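Local coordinates for protein NAD nucleotidase (Haemophilus influenzae, PDB 3ZTV) that degrades NAD to adenosine and nicotinamide riboside, acting as a periplasmic zinc-dependent 5'-nucleotidase with NAD(P) pyrophosphatase activity and a broad range of nucleotide substrates, at residues 79-84 against 344-349; 154-159 against 184-189; 370-375 against 413-418. All blocks are in the same frame, centred on the assembly; numbering follows the deposited sequence.

Contact 1: 79-84 against 344-349; sequences TLFGGS and AKYKSE
An edge-to-face aromatic pair, F81 with Y346, joins the loop between helices 76-79 and 84-93 to the side of helix 337-353. The ring planes stand at 84° with centroids 5.1 Å apart, and the edge of Y346 is turned to the face of F81, with Y346 CD1 3.6 Å from F81 CE1 near the rim. F81 CG is anti to its carbonyl carbon (chi1 -59°), which carries the ring toward the helix. Ring hydrogens of the tyrosine thus meet the pi cloud of the phenylalanine, a favourable T-shaped arrangement. E349 CB lies in the F81 ring plane at its edge, and the extended chain beyond sets OE1 3.3 Å from F81 CE1, near that plane, where the weakly positive ring hydrogens would be expected to suit a carboxylate oxygen. Tyrosine serves this place twice over: its ring packs, and its OH is 2.7 Å from a bridging water that lies 2.9 Å from S84 OG. A type I' turn from F81 to S84, closed by S84 N to F81 O, brings serine and phenylalanine to the same helix; G82 and G83 both have positive phi, which glycine tolerates readily. Y346 also packs on A85 and A88 of helix 84-93 and on Y77 of helix 76-79, F81 reaches K350 and L353 farther along helix 337-353, and L80 touches F423 of helix 423-429.

Contact 2: 154-159 against 184-189; sequences AIIGLD and QIMANA
Apolar packing between I156 of strand 151-159 and M186 of helix 179-191 makes up nearly all of this buried contact. The tip of the isoleucine does the closest touching: its CD1 is 3.8 Å from M186 CB and 4.1 Å from the backbone N of A187. The second branch contributes too, with I156 CG2 4.2 Å from M186 CG. CG1 lies anti to the carbonyl carbon (chi1 -58°) and the chain beyond it is extended, which carries CD1 out to the helix backbone while CG2 stays beside the methionine. The two chains run alongside one another in opposite senses. M186 touches with CB and CG; beyond them its chain folds at chi2 and chi3. A branched isoleucine suits a strand and offers two methyl groups, CD1 and CG2, to the helix; the small A187 is consistent with CD1 reaching the backbone.

Backbone hydrogen bonds hold the partners in their own elements. I156 pairs with I199 and L201 of the parallel strand 198-203, and on the helix N188 N bonds to Q184 O at 2.8 Å. L190, one turn on in the same helix, also packs on I156, and M186 touches I185 of the second subunit, so the helix is shared between the sheet and the dimer neighbour.

Strand 151-159, helix 179-191 and strand 198-203 form a beta-alpha-beta crossover between adjacent parallel strands, with the helix lying on the sheet, as in the layered alpha/beta metallophosphoesterase domain of the calcineurin-like family.

Contact 3: 370-375 against 413-418; sequences SANRIP and RADILP
The amide of N372 and the carboxylate of D415 meet with their planes 51° apart, neither stacked nor coplanar, where two loops of the 5'-nucleotidase C-terminal domain come together at the surface. Farther along the first loop, the guanidinium of R373 has S370 OG over one face, 3.9 Å above its plane and offset toward the rim. Segment 370-375 leads toward helix 386-396; segment 413-418 runs into strand 419-422.

The direct approach is slight and involves one residue from each loop. The asparagine side chain comes in roughly perpendicular to that of the aspartate. In both, CG is anti to the carbonyl carbon (chi1 -63° in N372 and -62° in D415), and for D415 this brings the carboxylate nearer to the facing loop than its CB direction alone would suggest.

G368, two residues before S370 in the same loop, does more of the joining: its N-H bonds to D415 OD1, which ties the two loops, while its O accepts a hydrogen bond from N372 ND2 within its own loop. Asparagine and aspartate fit these roles, one bringing an N-H donor and the other an acceptor to the same glycine. The link is extended by the backbone pairing of I416 with M366, while the side chain of I416 packs on A387 and F390 of helix 386-396.

R373 and R413 are probably substrate-binding residues; R373 directly follows N372, and R413 comes two residues before D415. R373 NH1 is hydrogen-bonded to T463 OG1. Between the loops themselves, the nearest atoms are N372 ND2 and D415 OD1, 3.4 Å apart.

Along the chain, contact 2 falls wholly between the two segments of contact 1, and contact 3 follows both. Their centres are about 35 Å (1 to 2), 33 Å (1 to 3) and 53 Å (2 to 3) apart, and none touches another. Contact 2 is internal packing of the metal-binding phosphoesterase domain, on the six-stranded sheet and near the dimer neighbour. Contact 3, on the opposite side of the chain's centre from contact 2, joins loops of the C-terminal domain that holds adenosine. Contact 1 fastens a loop of the phosphoesterase domain to helix 337-353, much later in sequence, at the side where L80 meets helix 423-429 of the C-terminal domain.

Contact 1: 79-84 against 344-349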
ATOM      1  N   THR A  79      11.069  26.127  20.163  1.00  7.66           N
ATOM      2  CA  THR A  79      12.493  25.920  20.394  1.00  8.84           C
ATOM      3  C   THR A  79      12.907  26.054  21.856  1.00  9.12           C
ATOM      4  O   THR A  79      13.675  25.247  22.360  1.00 10.23           O
ATOM      5  CB  THR A  79      13.299  26.916  19.552  1.00  9.84           C
ATOM      6  OG1 THR A  79      12.819  26.884  18.199  1.00 13.46           O
ATOM      7  CG2 THR A  79      14.787  26.583  19.582  1.00 13.45           C
ATOM      8  N   LEU A  80      12.385  27.061  22.537  1.00  7.23           N
ATOM      9  CA  LEU A  80      12.856  27.363  23.887  1.00  7.81           C
ATOM     10  C   LEU A  80      12.100  26.612  24.968  1.00  8.41           C
ATOM     11  O   LEU A  80      12.509  26.622  26.135  1.00 10.34           O
ATOM     12  CB  LEU A  80      12.803  28.866  24.140  1.00  8.12           C
ATOM     13  CG  LEU A  80      13.667  29.670  23.170  1.00  9.09           C
ATOM     14  CD1 LEU A  80      13.463  31.168  23.364  1.00 10.37           C
ATOM     15  CD2 LEU A  80      15.135  29.310  23.334  1.00 11.66           C
ATOM     16  N   PHE A  81      11.009  25.942  24.581  1.00  8.30           N
ATOM     17  CA  PHE A  81      10.154  25.251  25.542  1.00  8.78           C
ATOM     18  C   PHE A  81       9.932  23.767  25.254  1.00  7.93           C
ATOM     19  O   PHE A  81       9.310  23.080  26.058  1.00  9.90           O
ATOM     20  CB  PHE A  81       8.806  25.968  25.683  1.00  8.94           C
ATOM     21  CG  PHE A  81       8.941  27.395  26.125  1.00  8.54           C
ATOM     22  CD1 PHE A  81       9.152  27.701  27.463  1.00 10.56           C
ATOM     23  CD2 PHE A  81       8.908  28.428  25.207  1.00  8.03           C
ATOM     24  CE1 PHE A  81       9.311  29.021  27.884  1.00 11.87           C
ATOM     25  CE2 PHE A  81       9.062  29.747  25.615  1.00 10.27           C
ATOM     26  CZ  PHE A  81       9.261  30.042  26.958  1.00 11.36           C
ATOM     27  N   GLY A  82      10.420  23.281  24.113  1.00  9.89           N
ATOM     28  CA  GLY A  82      10.296  21.872  23.766  1.00 10.11           C
ATOM     29  C   GLY A  82       8.864  21.375  23.684  1.00 10.96           C
ATOM     30  O   GLY A  82       8.609  20.191  23.914  1.00 13.10           O
ATOM     31  N   GLY A  83       7.924  22.263  23.367  1.00  9.05           N
ATOM     32  CA  GLY A  83       6.533  21.868  23.211  1.00 10.58           C
ATOM     33  C   GLY A  83       5.630  22.174  24.393  1.00  8.80           C
ATOM     34  O   GLY A  83       4.404  22.096  24.267  1.00  9.54           O
ATOM     35  N   SER A  84       6.218  22.534  25.533  1.00  9.26           N
ATOM     36  CA  SER A  84       5.422  22.766  26.739  1.00  8.64           C
ATOM     37  C   SER A  84       4.496  23.980  26.624  1.00  8.97           C
ATOM     38  O   SER A  84       3.411  23.987  27.199  1.00  9.81           O
ATOM     39  CB  SER A  84       6.304  22.877  27.983  1.00 12.52           C
ATOM     40  OG  SER A  84       7.081  24.049  27.946  1.00 14.45           O
ATOM     41  N   ALA A 344       1.495  35.558  28.571  1.00 11.18           N
ATOM     42  CA  ALA A 344       2.306  36.559  29.262  1.00 11.82           C
ATOM     43  C   ALA A 344       3.477  35.897  29.976  1.00 11.59           C
ATOM     44  O   ALA A 344       4.614  36.380  29.922  1.00 11.19           O
ATOM     45  CB  ALA A 344       1.451  37.341  30.253  1.00 13.34           C
ATOM     46  N   LYS A 345       3.198  34.787  30.644  1.00 10.37           N
ATOM     47  CA  LYS A 345       4.231  34.036  31.343  1.00 12.29           C
ATOM     48  C   LYS A 345       5.293  33.514  30.380  1.00 12.88           C
ATOM     49  O   LYS A 345       6.497  33.661  30.626  1.00 12.71           O
ATOM     50  CB  LYS A 345       3.617  32.876  32.130  1.00 13.58           C
ATOM     51  CG  LYS A 345       4.643  31.992  32.819  1.00 16.11           C
ATOM     52  CD  LYS A 345       3.994  30.840  33.572  1.00 17.85           C
ATOM     53  CE  LYS A 345       3.423  29.804  32.616  1.00 19.04           C
ATOM     54  NZ  LYS A 345       2.792  28.669  33.347  1.00 21.01           N
ATOM     55  N   TYR A 346       4.853  32.895  29.283  1.00 10.95           N
ATOM     56  CA  TYR A 346       5.790  32.318  28.318  1.00 10.27           C
ATOM     57  C   TYR A 346       6.561  33.382  27.546  1.00 10.98           C
ATOM     58  O   TYR A 346       7.736  33.194  27.220  1.00 11.00           O
ATOM     59  CB  TYR A 346       5.094  31.328  27.364  1.00 10.12           C
ATOM     60  CG  TYR A 346       4.766  30.010  28.018  1.00 12.03           C
ATOM     61  CD1 TYR A 346       5.773  29.136  28.396  1.00 12.67           C
ATOM     62  CD2 TYR A 346       3.448  29.634  28.258  1.00 11.02           C
ATOM     63  CE1 TYR A 346       5.482  27.922  29.001  1.00 12.74           C
ATOM     64  CE2 TYR A 346       3.150  28.426  28.863  1.00 13.92           C
ATOM     65  CZ  TYR A 346       4.171  27.577  29.231  1.00 12.63           C
ATOM     66  OH  TYR A 346       3.880  26.372  29.833  1.00 16.94           O
ATOM     67  N   LYS A 347       5.905  34.499  27.255  1.00  9.75           N
ATOM     68  CA  LYS A 347       6.566  35.599  26.568  1.00 10.40           C
ATOM     69  C   LYS A 347       7.726  36.165  27.406  1.00 12.15           C
ATOM     70  O   LYS A 347       8.814  36.408  26.886  1.00 13.19           O
ATOM     71  CB  LYS A 347       5.560  36.696  26.215  1.00 12.10           C
ATOM     72  CG  LYS A 347       6.126  37.787  25.324  1.00 14.54           C
ATOM     73  CD  LYS A 347       5.028  38.715  24.825  1.00 19.17           C
ATOM     74  CE  LYS A 347       5.554  39.688  23.779  1.00 23.15           C
ATOM     75  NZ  LYS A 347       4.456  40.491  23.175  1.00 28.00           N
ATOM     76  N   SER A 348       7.485  36.372  28.699  1.00 10.23           N
ATOM     77  CA  SER A 348       8.529  36.823  29.617  1.00 11.84           C
ATOM     78  C   SER A 348       9.672  35.806  29.711  1.00 12.45           C
ATOM     79  O   SER A 348      10.850  36.175  29.664  1.00 11.80           O
ATOM     80  CB  SER A 348       7.925  37.085  30.996  1.00 14.11           C
ATOM     81  OG  SER A 348       7.070  38.212  30.961  1.00 20.56           O
ATOM     82  N   GLU A 349       9.335  34.526  29.849  1.00 11.49           N
ATOM     83  CA  GLU A 349      10.361  33.483  29.888  1.00 11.61           C
ATOM     84  C   GLU A 349      11.146  33.438  28.579  1.00 11.06           C
ATOM     85  O   GLU A 349      12.376  33.303  28.583  1.00 11.31           O
ATOM     86  CB  GLU A 349       9.742  32.111  30.177  1.00 13.46           C
ATOM     87  CG  GLU A 349       9.178  31.949  31.587  1.00 16.52           C
ATOM     88  CD  GLU A 349       8.543  30.586  31.819  1.00 20.88           C
ATOM     89  OE1 GLU A 349       8.868  29.641  31.070  1.00 24.33           O
ATOM     90  OE2 GLU A 349       7.720  30.460  32.752  1.00 25.88           O
TER
HETATM   91  O   HOH W   1       6.088  24.954  30.565  1.00 25.31           O

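Contact 2: 154-159 against 184-189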
ATOM      1  N   ALA A 154     -17.791   7.889  14.993  1.00  7.85           N
ATOM      2  CA  ALA A 154     -16.379   7.540  15.080  1.00  7.22           C
ATOM      3  C   ALA A 154     -15.510   8.654  14.518  1.00  7.43           C
ATOM      4  O   ALA A 154     -15.874   9.311  13.535  1.00  8.50           O
ATOM      5  CB  ALA A 154     -16.115   6.240  14.334  1.00  8.08           C
ATOM      6  N   ILE A 155     -14.355   8.860  15.146  1.00  6.17           N
ATOM      7  CA  ILE A 155     -13.352   9.755  14.600  1.00  6.40           C
ATOM      8  C   ILE A 155     -12.021   9.008  14.489  1.00  5.85           C
ATOM      9  O   ILE A 155     -11.586   8.344  15.433  1.00  6.50           O
ATOM     10  CB  ILE A 155     -13.234  11.057  15.419  1.00  6.99           C
ATOM     11  CG1 ILE A 155     -12.209  11.998  14.780  1.00  7.04           C
ATOM     12  CG2 ILE A 155     -12.936  10.767  16.869  1.00  9.90           C
ATOM     13  CD1 ILE A 155     -12.306  13.437  15.264  1.00  9.04           C
ATOM     14  N   ILE A 156     -11.407   9.099  13.315  1.00  5.02           N
ATOM     15  CA  ILE A 156     -10.184   8.375  12.971  1.00  5.32           C
ATOM     16  C   ILE A 156      -9.077   9.396  12.725  1.00  4.66           C
ATOM     17  O   ILE A 156      -9.298  10.379  12.020  1.00  5.76           O
ATOM     18  CB  ILE A 156     -10.382   7.564  11.665  1.00  5.40           C
ATOM     19  CG1 ILE A 156     -11.535   6.570  11.788  1.00  5.70           C
ATOM     20  CG2 ILE A 156      -9.104   6.841  11.241  1.00  6.00           C
ATOM     21  CD1 ILE A 156     -12.017   6.084  10.446  1.00  6.90           C
ATOM     22  N   GLY A 157      -7.886   9.186  13.288  1.00  4.81           N
ATOM     23  CA  GLY A 157      -6.776  10.083  13.018  1.00  5.01           C
ATOM     24  C   GLY A 157      -5.914   9.575  11.876  1.00  3.99           C
ATOM     25  O   GLY A 157      -5.842   8.363  11.651  1.00  4.44           O
ATOM     26  N   LEU A 158      -5.218  10.473  11.180  1.00  4.11           N
ATOM     27  CA  LEU A 158      -4.381  10.077  10.045  1.00  4.19           C
ATOM     28  C   LEU A 158      -3.261  11.086   9.807  1.00  4.03           C
ATOM     29  O   LEU A 158      -3.490  12.297   9.906  1.00  4.58           O
ATOM     30  CB  LEU A 158      -5.237   9.953   8.770  1.00  5.17           C
ATOM     31  CG  LEU A 158      -4.741   9.027   7.651  1.00  4.59           C
ATOM     32  CD1 LEU A 158      -4.893   7.560   8.034  1.00  6.62           C
ATOM     33  CD2 LEU A 158      -5.508   9.306   6.352  1.00  5.60           C
ATOM     34  N   ASP A 159      -2.077  10.593   9.445  1.00  5.10           N
ATOM     35  CA  ASP A 159      -0.928  11.455   9.147  1.00  5.01           C
ATOM     36  C   ASP A 159      -0.447  11.278   7.720  1.00  4.54           C
ATOM     37  O   ASP A 159      -0.688  10.247   7.081  1.00  5.27           O
ATOM     38  CB  ASP A 159       0.227  11.115  10.096  1.00  5.70           C
ATOM     39  CG  ASP A 159       1.153  12.304  10.399  1.00  5.86           C
ATOM     40  OD1 ASP A 159       1.111  13.360   9.723  1.00  5.39           O
ATOM     41  OD2 ASP A 159       1.967  12.159  11.353  1.00  6.84           O
ATOM     42  N   GLN A 184      -9.690   3.471   4.448  1.00  5.21           N
ATOM     43  CA  GLN A 184     -10.766   2.555   4.061  1.00  4.42           C
ATOM     44  C   GLN A 184     -10.906   1.387   5.009  1.00  5.17           C
ATOM     45  O   GLN A 184     -12.017   1.013   5.372  1.00  5.80           O
ATOM     46  CB  GLN A 184     -10.595   2.019   2.642  1.00  5.71           C
ATOM     47  CG  GLN A 184     -11.767   1.131   2.170  1.00  5.89           C
ATOM     48  CD  GLN A 184     -13.101   1.880   2.149  1.00  6.20           C
ATOM     49  OE1 GLN A 184     -13.782   2.013   3.172  1.00  9.60           O
ATOM     50  NE2 GLN A 184     -13.465   2.382   0.987  1.00  5.00           N
ATOM     51  N   ILE A 185      -9.781   0.800   5.417  1.00  5.11           N
ATOM     52  CA  ILE A 185      -9.835  -0.362   6.288  1.00  5.54           C
ATOM     53  C   ILE A 185     -10.416   0.047   7.644  1.00  5.42           C
ATOM     54  O   ILE A 185     -11.256  -0.665   8.207  1.00  5.96           O
ATOM     55  CB  ILE A 185      -8.449  -1.018   6.428  1.00  5.35           C
ATOM     56  CG1 ILE A 185      -7.962  -1.560   5.076  1.00  5.87           C
ATOM     57  CG2 ILE A 185      -8.467  -2.121   7.492  1.00  6.23           C
ATOM     58  CD1 ILE A 185      -8.978  -2.456   4.349  1.00  7.38           C
ATOM     59  N   MET A 186      -9.999   1.208   8.159  1.00  5.48           N
ATOM     60  CA  MET A 186     -10.548   1.682   9.432  1.00  4.99           C
ATOM     61  C   MET A 186     -12.056   1.906   9.342  1.00  4.95           C
ATOM     62  O   MET A 186     -12.808   1.471  10.217  1.00  6.28           O
ATOM     63  CB  MET A 186      -9.876   2.986   9.876  1.00  5.32           C
ATOM     64  CG  MET A 186      -8.434   2.811  10.356  1.00  6.44           C
ATOM     65  SD  MET A 186      -8.245   1.775  11.846  1.00  6.51           S
ATOM     66  CE  MET A 186      -9.226   2.707  13.018  1.00  8.40           C
ATOM     67  N   ALA A 187     -12.504   2.592   8.295  1.00  4.93           N
ATOM     68  CA  ALA A 187     -13.920   2.899   8.158  1.00  5.45           C
ATOM     69  C   ALA A 187     -14.726   1.613   7.945  1.00  6.05           C
ATOM     70  O   ALA A 187     -15.815   1.469   8.495  1.00  6.91           O
ATOM     71  CB  ALA A 187     -14.151   3.893   7.025  1.00  5.82           C
ATOM     72  N   ASN A 188     -14.170   0.673   7.179  1.00  5.25           N
ATOM     73  CA  ASN A 188     -14.887  -0.571   6.883  1.00  7.10           C
ATOM     74  C   ASN A 188     -15.116  -1.397   8.133  1.00  6.28           C
ATOM     75  O   ASN A 188     -16.187  -1.989   8.315  1.00  7.93           O
ATOM     76  CB  ASN A 188     -14.149  -1.389   5.820  1.00  6.96           C
ATOM     77  CG  ASN A 188     -14.966  -2.582   5.338  1.00  6.96           C
ATOM     78  OD1 ASN A 188     -16.069  -2.413   4.809  1.00  8.81           O
ATOM     79  ND2 ASN A 188     -14.422  -3.797   5.506  1.00  7.07           N
ATOM     80  N   ALA A 189     -14.114  -1.429   9.004  1.00  7.09           N
ATOM     81  CA  ALA A 189     -14.213  -2.180  10.250  1.00  8.84           C
ATOM     82  C   ALA A 189     -15.244  -1.602  11.211  1.00  8.71           C
ATOM     83  O   ALA A 189     -15.875  -2.334  11.975  1.00  9.96           O
ATOM     84  CB  ALA A 189     -12.854  -2.267  10.926  1.00  9.17           C
TER

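Contact 3: 370-375 against 413-418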
ATOM      1  N   SER A 370      26.744  43.129   1.799  1.00 16.08           N
ATOM      2  CA  SER A 370      26.804  43.620   0.427  1.00 16.71           C
ATOM      3  C   SER A 370      28.214  43.629  -0.167  1.00 17.94           C
ATOM      4  O   SER A 370      28.404  43.304  -1.340  1.00 15.97           O
ATOM      5  CB  SER A 370      26.194  45.019   0.342  1.00 21.53           C
ATOM      6  OG  SER A 370      26.180  45.485  -0.994  1.00 26.74           O
ATOM      7  N   ALA A 371      29.200  44.000   0.641  1.00 18.24           N
ATOM      8  CA  ALA A 371      30.567  44.136   0.149  1.00 17.86           C
ATOM      9  C   ALA A 371      31.138  42.818  -0.370  1.00 18.60           C
ATOM     10  O   ALA A 371      31.981  42.806  -1.271  1.00 18.33           O
ATOM     11  CB  ALA A 371      31.467  44.709   1.238  1.00 19.18           C
ATOM     12  N   ASN A 372      30.677  41.707   0.197  1.00 16.84           N
ATOM     13  CA  ASN A 372      31.269  40.405  -0.104  1.00 15.82           C
ATOM     14  C   ASN A 372      30.408  39.500  -0.979  1.00 14.65           C
ATOM     15  O   ASN A 372      30.684  38.308  -1.090  1.00 15.01           O
ATOM     16  CB  ASN A 372      31.648  39.679   1.189  1.00 16.11           C
ATOM     17  CG  ASN A 372      32.708  40.420   1.980  1.00 17.61           C
ATOM     18  OD1 ASN A 372      33.882  40.436   1.604  1.00 18.34           O
ATOM     19  ND2 ASN A 372      32.302  41.032   3.090  1.00 17.63           N
ATOM     20  N   ARG A 373      29.389  40.068  -1.614  1.00 12.86           N
ATOM     21  CA  ARG A 373      28.443  39.267  -2.390  1.00 14.29           C
ATOM     22  C   ARG A 373      29.099  38.478  -3.515  1.00 14.59           C
ATOM     23  O   ARG A 373      28.747  37.320  -3.750  1.00 12.98           O
ATOM     24  CB  ARG A 373      27.320  40.136  -2.950  1.00 15.07           C
ATOM     25  CG  ARG A 373      26.305  40.560  -1.907  1.00 14.85           C
ATOM     26  CD  ARG A 373      25.343  41.583  -2.476  1.00 14.33           C
ATOM     27  NE  ARG A 373      24.283  41.922  -1.533  1.00 14.96           N
ATOM     28  CZ  ARG A 373      23.327  42.808  -1.789  1.00 18.68           C
ATOM     29  NH1 ARG A 373      23.301  43.432  -2.959  1.00 17.65           N
ATOM     30  NH2 ARG A 373      22.395  43.068  -0.881  1.00 18.60           N
ATOM     31  N   ILE A 374      30.045  39.106  -4.208  1.00 14.14           N
ATOM     32  CA  ILE A 374      30.723  38.478  -5.341  1.00 14.82           C
ATOM     33  C   ILE A 374      32.217  38.352  -5.055  1.00 15.55           C
ATOM     34  O   ILE A 374      32.865  39.334  -4.686  1.00 17.07           O
ATOM     35  CB  ILE A 374      30.513  39.285  -6.629  1.00 16.08           C
ATOM     36  CG1 ILE A 374      29.017  39.448  -6.915  1.00 17.10           C
ATOM     37  CG2 ILE A 374      31.214  38.613  -7.799  1.00 17.41           C
ATOM     38  CD1 ILE A 374      28.709  40.358  -8.080  1.00 19.21           C
ATOM     39  N   PRO A 375      32.774  37.142  -5.216  1.00 15.32           N
ATOM     40  CA  PRO A 375      34.195  36.957  -4.905  1.00 15.37           C
ATOM     41  C   PRO A 375      35.081  37.726  -5.873  1.00 16.87           C
ATOM     42  O   PRO A 375      34.700  37.915  -7.030  1.00 16.37           O
ATOM     43  CB  PRO A 375      34.411  35.452  -5.102  1.00 15.44           C
ATOM     44  CG  PRO A 375      33.034  34.846  -5.076  1.00 14.85           C
ATOM     45  CD  PRO A 375      32.135  35.887  -5.651  1.00 14.10           C
ATOM     46  N   ARG A 413      23.171  39.676   5.533  1.00 18.35           N
ATOM     47  CA  ARG A 413      23.353  41.127   5.575  1.00 20.32           C
ATOM     48  C   ARG A 413      24.662  41.615   6.189  1.00 19.34           C
ATOM     49  O   ARG A 413      24.953  42.810   6.151  1.00 19.24           O
ATOM     50  CB  ARG A 413      22.188  41.783   6.320  1.00 22.17           C
ATOM     51  CG  ARG A 413      20.903  41.889   5.528  1.00 25.17           C
ATOM     52  CD  ARG A 413      19.843  42.603   6.352  1.00 29.63           C
ATOM     53  NE  ARG A 413      18.789  43.178   5.524  1.00 33.64           N
ATOM     54  CZ  ARG A 413      17.680  43.728   6.011  1.00 35.93           C
ATOM     55  NH1 ARG A 413      17.480  43.769   7.322  1.00 39.02           N
ATOM     56  NH2 ARG A 413      16.770  44.232   5.189  1.00 36.18           N
ATOM     57  N   ALA A 414      25.443  40.709   6.762  1.00 18.67           N
ATOM     58  CA  ALA A 414      26.690  41.108   7.407  1.00 18.76           C
ATOM     59  C   ALA A 414      27.630  39.928   7.574  1.00 16.01           C
ATOM     60  O   ALA A 414      27.225  38.772   7.425  1.00 16.85           O
ATOM     61  CB  ALA A 414      26.410  41.759   8.759  1.00 20.54           C
ATOM     62  N   ASP A 415      28.891  40.222   7.884  1.00 17.01           N
ATOM     63  CA  ASP A 415      29.847  39.180   8.215  1.00 15.17           C
ATOM     64  C   ASP A 415      29.329  38.441   9.440  1.00 15.82           C
ATOM     65  O   ASP A 415      28.649  39.028  10.284  1.00 15.55           O
ATOM     66  CB  ASP A 415      31.225  39.767   8.566  1.00 16.48           C
ATOM     67  CG  ASP A 415      31.870  40.534   7.415  1.00 17.54           C
ATOM     68  OD1 ASP A 415      31.311  40.589   6.306  1.00 16.65           O
ATOM     69  OD2 ASP A 415      32.973  41.081   7.631  1.00 22.86           O
ATOM     70  N   ILE A 416      29.660  37.161   9.543  1.00 13.72           N
ATOM     71  CA  ILE A 416      29.396  36.413  10.758  1.00 15.35           C
ATOM     72  C   ILE A 416      30.710  36.304  11.521  1.00 15.71           C
ATOM     73  O   ILE A 416      31.654  35.665  11.054  1.00 16.26           O
ATOM     74  CB  ILE A 416      28.817  35.020  10.458  1.00 15.15           C
ATOM     75  CG1 ILE A 416      27.487  35.162   9.716  1.00 16.10           C
ATOM     76  CG2 ILE A 416      28.630  34.230  11.740  1.00 15.68           C
ATOM     77  CD1 ILE A 416      26.846  33.842   9.316  1.00 17.86           C
ATOM     78  N   LEU A 417      30.765  36.946  12.684  1.00 16.29           N
ATOM     79  CA  LEU A 417      32.005  37.088  13.443  1.00 15.95           C
ATOM     80  C   LEU A 417      32.151  35.996  14.494  1.00 17.82           C
ATOM     81  O   LEU A 417      31.156  35.451  14.970  1.00 18.51           O
ATOM     82  CB  LEU A 417      32.047  38.464  14.115  1.00 17.82           C
ATOM     83  CG  LEU A 417      31.851  39.683  13.211  1.00 19.58           C
ATOM     84  CD1 LEU A 417      31.961  40.972  14.019  1.00 20.16           C
ATOM     85  CD2 LEU A 417      32.846  39.682  12.064  1.00 18.32           C
ATOM     86  N   PRO A 418      33.401  35.678  14.870  1.00 16.86           N
ATOM     87  CA  PRO A 418      33.634  34.692  15.930  1.00 15.33           C
ATOM     88  C   PRO A 418      33.024  35.142  17.254  1.00 14.42           C
ATOM     89  O   PRO A 418      32.852  36.342  17.476  1.00 16.84           O
ATOM     90  CB  PRO A 418      35.165  34.644  16.039  1.00 17.33           C
ATOM     91  CG  PRO A 418      35.627  35.943  15.465  1.00 18.87           C
ATOM     92  CD  PRO A 418      34.658  36.255  14.366  1.00 19.35           C
TER